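Coiled-coil quantitatively-enriched protein 1 (Schizosaccharomyces pombe, PDB 7CUJ) links telomeres to the meiotic centrosome as a molecular adaptor and is required for telomere clustering, telomere length regulation and chromosome segregation. Local coordinates at residues F106-K120 against R283-E297. Numbering follows the deposited sequence.
Sequences FLQELFKNLSPSYSK and RDIAKNVATWLKNGE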
# COMPACT_ATOMS: atom_id res chain seq x y z
N PHE A 106 2.37 25.47 25.73
CA PHE A 106 3.49 25.43 26.66
C PHE A 106 4.21 26.77 26.66
O PHE A 106 4.46 27.33 27.73
CB PHE A 106 4.45 24.28 26.32
CG PHE A 106 5.74 24.33 27.10
CD1 PHE A 106 5.82 23.82 28.39
CD2 PHE A 106 6.88 24.92 26.56
CE1 PHE A 106 7.00 23.87 29.11
CE2 PHE A 106 8.06 24.97 27.28
CZ PHE A 106 8.12 24.45 28.55
N LEU A 107 4.53 27.28 25.47
CA LEU A 107 5.31 28.50 25.32
C LEU A 107 4.54 29.69 25.88
O LEU A 107 5.14 30.58 26.48
CB LEU A 107 5.67 28.70 23.84
CG LEU A 107 6.76 27.77 23.30
CD1 LEU A 107 6.86 27.87 21.79
CD2 LEU A 107 8.11 28.06 23.95
N GLN A 108 3.22 29.69 25.70
CA GLN A 108 2.35 30.74 26.21
C GLN A 108 2.39 30.76 27.73
O GLN A 108 2.62 31.80 28.34
CB GLN A 108 0.91 30.52 25.73
CG GLN A 108 -0.03 31.68 26.04
CD GLN A 108 -1.46 31.22 26.18
OE1 GLN A 108 -1.84 30.61 27.18
NE2 GLN A 108 -2.26 31.52 25.18
N GLU A 109 2.18 29.58 28.34
CA GLU A 109 2.02 29.45 29.78
C GLU A 109 3.36 29.62 30.48
O GLU A 109 3.40 29.95 31.66
CB GLU A 109 1.38 28.11 30.14
CG GLU A 109 -0.06 27.96 29.66
CD GLU A 109 -1.10 28.84 30.33
OE1 GLU A 109 -0.84 29.33 31.45
OE2 GLU A 109 -2.17 29.04 29.72
N LEU A 110 4.46 29.38 29.75
CA LEU A 110 5.80 29.54 30.31
C LEU A 110 6.03 31.02 30.64
O LEU A 110 6.40 31.34 31.76
CB LEU A 110 6.85 29.01 29.33
CG LEU A 110 8.30 29.07 29.82
CD1 LEU A 110 8.53 28.10 30.96
CD2 LEU A 110 9.27 28.81 28.68
N PHE A 111 5.81 31.89 29.65
CA PHE A 111 6.07 33.32 29.79
C PHE A 111 5.02 33.97 30.69
O PHE A 111 5.31 34.96 31.36
CB PHE A 111 6.18 33.99 28.42
CG PHE A 111 7.43 33.64 27.66
CD1 PHE A 111 8.66 34.16 28.02
CD2 PHE A 111 7.38 32.77 26.57
CE1 PHE A 111 9.81 33.83 27.32
CE2 PHE A 111 8.53 32.44 25.87
CZ PHE A 111 9.75 32.97 26.25
N LYS A 112 3.82 33.38 30.71
CA LYS A 112 2.72 33.82 31.55
C LYS A 112 3.12 33.73 33.02
O LYS A 112 2.74 34.59 33.82
CB LYS A 112 1.49 32.95 31.28
CG LYS A 112 0.13 33.61 31.51
CD LYS A 112 -1.01 32.74 31.05
CE LYS A 112 -2.25 33.52 30.67
NZ LYS A 112 -3.19 32.70 29.86
N ASN A 113 3.88 32.68 33.36
CA ASN A 113 4.27 32.39 34.73
C ASN A 113 5.73 32.79 34.97
O ASN A 113 6.25 32.59 36.06
CB ASN A 113 4.05 30.92 35.08
CG ASN A 113 2.59 30.56 35.29
OD1 ASN A 113 1.95 31.07 36.21
ND2 ASN A 113 2.07 29.69 34.45
N LEU A 114 6.38 33.35 33.94
CA LEU A 114 7.76 33.80 34.08
C LEU A 114 7.78 35.28 34.42
O LEU A 114 8.67 35.73 35.15
CB LEU A 114 8.54 33.50 32.79
CG LEU A 114 10.03 33.23 32.95
CD1 LEU A 114 10.30 32.19 34.03
CD2 LEU A 114 10.64 32.78 31.63
N SER A 115 6.81 36.03 33.88
CA SER A 115 6.51 37.40 34.30
C SER A 115 7.63 38.36 33.88
O SER A 115 8.53 37.95 33.15
CB SER A 115 6.23 37.46 35.79
OG SER A 115 5.39 36.39 36.20
N PRO A 116 7.61 39.65 34.28
CA PRO A 116 8.66 40.59 33.89
C PRO A 116 9.92 40.58 34.76
O PRO A 116 10.85 41.34 34.51
CB PRO A 116 7.95 41.95 34.00
CG PRO A 116 6.97 41.76 35.14
CD PRO A 116 6.57 40.30 35.10
N SER A 117 9.93 39.71 35.79
CA SER A 117 11.06 39.61 36.70
C SER A 117 12.26 38.98 35.99
O SER A 117 13.35 39.56 36.00
CB SER A 117 10.68 38.84 37.95
OG SER A 117 10.18 37.55 37.62
N TYR A 118 12.04 37.81 35.38
CA TYR A 118 13.06 37.05 34.68
C TYR A 118 13.60 37.86 33.51
O TYR A 118 12.83 38.53 32.81
CB TYR A 118 12.45 35.73 34.20
CG TYR A 118 13.43 34.72 33.63
CD1 TYR A 118 14.12 33.85 34.46
CD2 TYR A 118 13.63 34.62 32.26
CE1 TYR A 118 15.01 32.92 33.95
CE2 TYR A 118 14.51 33.69 31.73
CZ TYR A 118 15.20 32.83 32.58
OH TYR A 118 16.07 31.91 32.07
N SER A 119 14.92 37.79 33.29
CA SER A 119 15.58 38.58 32.26
C SER A 119 16.78 37.85 31.67
O SER A 119 17.91 38.34 31.73
CB SER A 119 15.93 39.96 32.77
OG SER A 119 16.79 39.89 33.90
N LYS A 120 16.53 36.68 31.08
CA LYS A 120 17.48 35.98 30.23
C LYS A 120 16.87 35.89 28.83
O LYS A 120 15.65 35.81 28.69
CB LYS A 120 17.78 34.59 30.79
CG LYS A 120 18.88 33.80 30.09
CD LYS A 120 18.91 32.34 30.50
CE LYS A 120 20.26 31.69 30.34
NZ LYS A 120 20.26 30.28 30.80
N ARG A 283 0.02 23.12 31.47
CA ARG A 283 0.19 24.26 32.35
C ARG A 283 1.08 23.88 33.53
O ARG A 283 1.96 24.65 33.91
CB ARG A 283 -1.17 24.78 32.82
CG ARG A 283 -1.89 25.60 31.76
CD ARG A 283 -3.35 25.88 32.07
NE ARG A 283 -3.94 26.59 30.95
CZ ARG A 283 -5.15 27.14 30.94
NH1 ARG A 283 -5.92 27.07 32.01
NH2 ARG A 283 -5.58 27.77 29.86
N ASP A 284 0.85 22.68 34.09
CA ASP A 284 1.61 22.19 35.24
C ASP A 284 3.07 21.99 34.86
O ASP A 284 3.96 22.28 35.66
CB ASP A 284 0.96 20.94 35.84
CG ASP A 284 -0.26 21.23 36.69
OD1 ASP A 284 -0.91 22.28 36.46
OD2 ASP A 284 -0.56 20.42 37.60
N ILE A 285 3.32 21.52 33.63
CA ILE A 285 4.67 21.38 33.13
C ILE A 285 5.29 22.76 32.95
O ILE A 285 6.45 22.97 33.29
CB ILE A 285 4.73 20.53 31.84
CG1 ILE A 285 4.43 19.05 32.13
CG2 ILE A 285 6.07 20.69 31.14
CD1 ILE A 285 4.02 18.26 30.90
N ALA A 286 4.49 23.71 32.45
CA ALA A 286 4.95 25.06 32.16
C ALA A 286 5.29 25.82 33.44
O ALA A 286 6.31 26.50 33.50
CB ALA A 286 3.92 25.80 31.34
N LYS A 287 4.42 25.69 34.46
CA LYS A 287 4.63 26.32 35.76
C LYS A 287 5.93 25.82 36.38
O LYS A 287 6.73 26.61 36.87
CB LYS A 287 3.43 26.07 36.68
CG LYS A 287 2.19 26.90 36.37
CD LYS A 287 0.95 26.46 37.10
CE LYS A 287 -0.26 27.31 36.75
NZ LYS A 287 -1.48 26.87 37.46
N ASN A 288 6.13 24.49 36.32
CA ASN A 288 7.27 23.82 36.92
C ASN A 288 8.58 24.28 36.29
O ASN A 288 9.55 24.51 37.00
CB ASN A 288 7.14 22.29 36.82
CG ASN A 288 6.39 21.68 37.98
OD1 ASN A 288 6.95 20.87 38.72
ND2 ASN A 288 5.13 22.04 38.15
N VAL A 289 8.59 24.40 34.95
CA VAL A 289 9.80 24.75 34.21
C VAL A 289 10.14 26.21 34.49
O VAL A 289 11.30 26.55 34.68
CB VAL A 289 9.66 24.45 32.70
CG1 VAL A 289 10.82 25.00 31.89
CG2 VAL A 289 9.51 22.96 32.43
N ALA A 290 9.11 27.07 34.51
CA ALA A 290 9.28 28.49 34.78
C ALA A 290 9.90 28.66 36.17
O ALA A 290 10.96 29.27 36.30
CB ALA A 290 7.96 29.21 34.66
N THR A 291 9.23 28.09 37.17
CA THR A 291 9.69 28.07 38.55
C THR A 291 11.15 27.62 38.58
O THR A 291 11.97 28.22 39.29
CB THR A 291 8.81 27.16 39.41
OG1 THR A 291 7.46 27.60 39.27
CG2 THR A 291 9.19 27.15 40.88
N TRP A 292 11.47 26.59 37.80
CA TRP A 292 12.80 26.01 37.76
C TRP A 292 13.82 27.01 37.22
O TRP A 292 14.93 27.10 37.75
CB TRP A 292 12.80 24.71 36.95
CG TRP A 292 14.15 24.08 36.86
CD1 TRP A 292 14.79 23.38 37.84
CD2 TRP A 292 15.04 24.11 35.74
NE1 TRP A 292 16.01 22.96 37.40
CE2 TRP A 292 16.20 23.39 36.12
CE3 TRP A 292 14.98 24.66 34.45
CZ2 TRP A 292 17.28 23.22 35.25
CZ3 TRP A 292 16.05 24.49 33.60
CH2 TRP A 292 17.19 23.78 34.00
N LEU A 293 13.44 27.75 36.17
CA LEU A 293 14.32 28.71 35.52
C LEU A 293 14.59 29.90 36.44
O LEU A 293 15.68 30.47 36.41
CB LEU A 293 13.70 29.16 34.20
CG LEU A 293 13.80 28.19 33.03
CD1 LEU A 293 12.83 28.57 31.92
CD2 LEU A 293 15.22 28.13 32.49
N LYS A 294 13.58 30.27 37.23
CA LYS A 294 13.66 31.38 38.16
C LYS A 294 14.71 31.10 39.24
O LYS A 294 15.34 32.02 39.74
CB LYS A 294 12.31 31.62 38.84
CG LYS A 294 11.22 32.22 37.96
CD LYS A 294 9.88 32.24 38.67
CE LYS A 294 8.75 32.74 37.80
NZ LYS A 294 7.44 32.59 38.48
N ASN A 295 14.88 29.81 39.57
CA ASN A 295 15.72 29.37 40.67
C ASN A 295 17.06 28.85 40.15
O ASN A 295 17.57 27.84 40.63
CB ASN A 295 15.01 28.34 41.56
CG ASN A 295 13.63 28.75 42.01
OD1 ASN A 295 13.20 29.88 41.79
ND2 ASN A 295 12.92 27.84 42.65
N GLY A 296 17.63 29.54 39.16
CA GLY A 296 19.03 29.38 38.78
C GLY A 296 19.33 28.10 38.00
O GLY A 296 20.48 27.68 37.93
N GLU A 297 18.29 27.50 37.40
CA GLU A 297 18.37 26.33 36.53
C GLU A 297 19.30 25.26 37.11
O GLU A 297 20.31 24.91 36.50
CB GLU A 297 18.61 26.72 35.06
CG GLU A 297 19.87 27.54 34.79
CD GLU A 297 19.84 28.34 33.50
OE1 GLU A 297 18.92 29.17 33.33
OE2 GLU A 297 20.74 28.13 32.66
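K294 NZ donates to the backbone O of N113 at 2.7 Å, and the C=O...donor angle of 171° puts the ammonium nearly in line with the carbonyl. With its chain extended beyond CG, K294 reaches across the C-terminal end of helix 102-112, a placement that probably lets its charge interact favourably with the helix dipole. N113 also turns its amide back along its own chain: ND2 and the backbone N of N113 approach E109 O from opposite faces of its plane. This fold-back brings the amide against the K287 chain, whose CG lies 3.4 Å from N113 ND2.

The axes of 106-112 and 283-294 approach to 8.2 Å and cross at -44°, a separation consistent with the small side chains of A286 and A290 at the interface. E109 CB meets A286 CB at 3.6 Å, while A290 CB touches CD1 of both L110 and L114. L110 CG is anti to the backbone N, carrying CD1 to the A286-A290 backbone and on to V289. F106 places CE1 3.9 Å from both A286 CA and I285 CG2, with V289 CG2 at the ring edge.

Salt bridges lie near both ends. E109, bent at chi2, brings OE2 to 3.3 Å from NE of R283, the carboxylate and guanidinium planes 46° apart; K112 joins this network over a longer distance. Beyond the helix ends, K120 NZ meets E297 OE2 at 2.9 Å, with a weak hydrogen bond to OE1. Y118 presents its ring edge to L293 O, and its buried OH has no polar partner in the model.

Within this domain of the longer protein, which contains a parallel beta-sheet, F106 and I285 pack on strand 11-16, L114 and L293 share F122 of strand 121-126, and L107 touches helix 129-141.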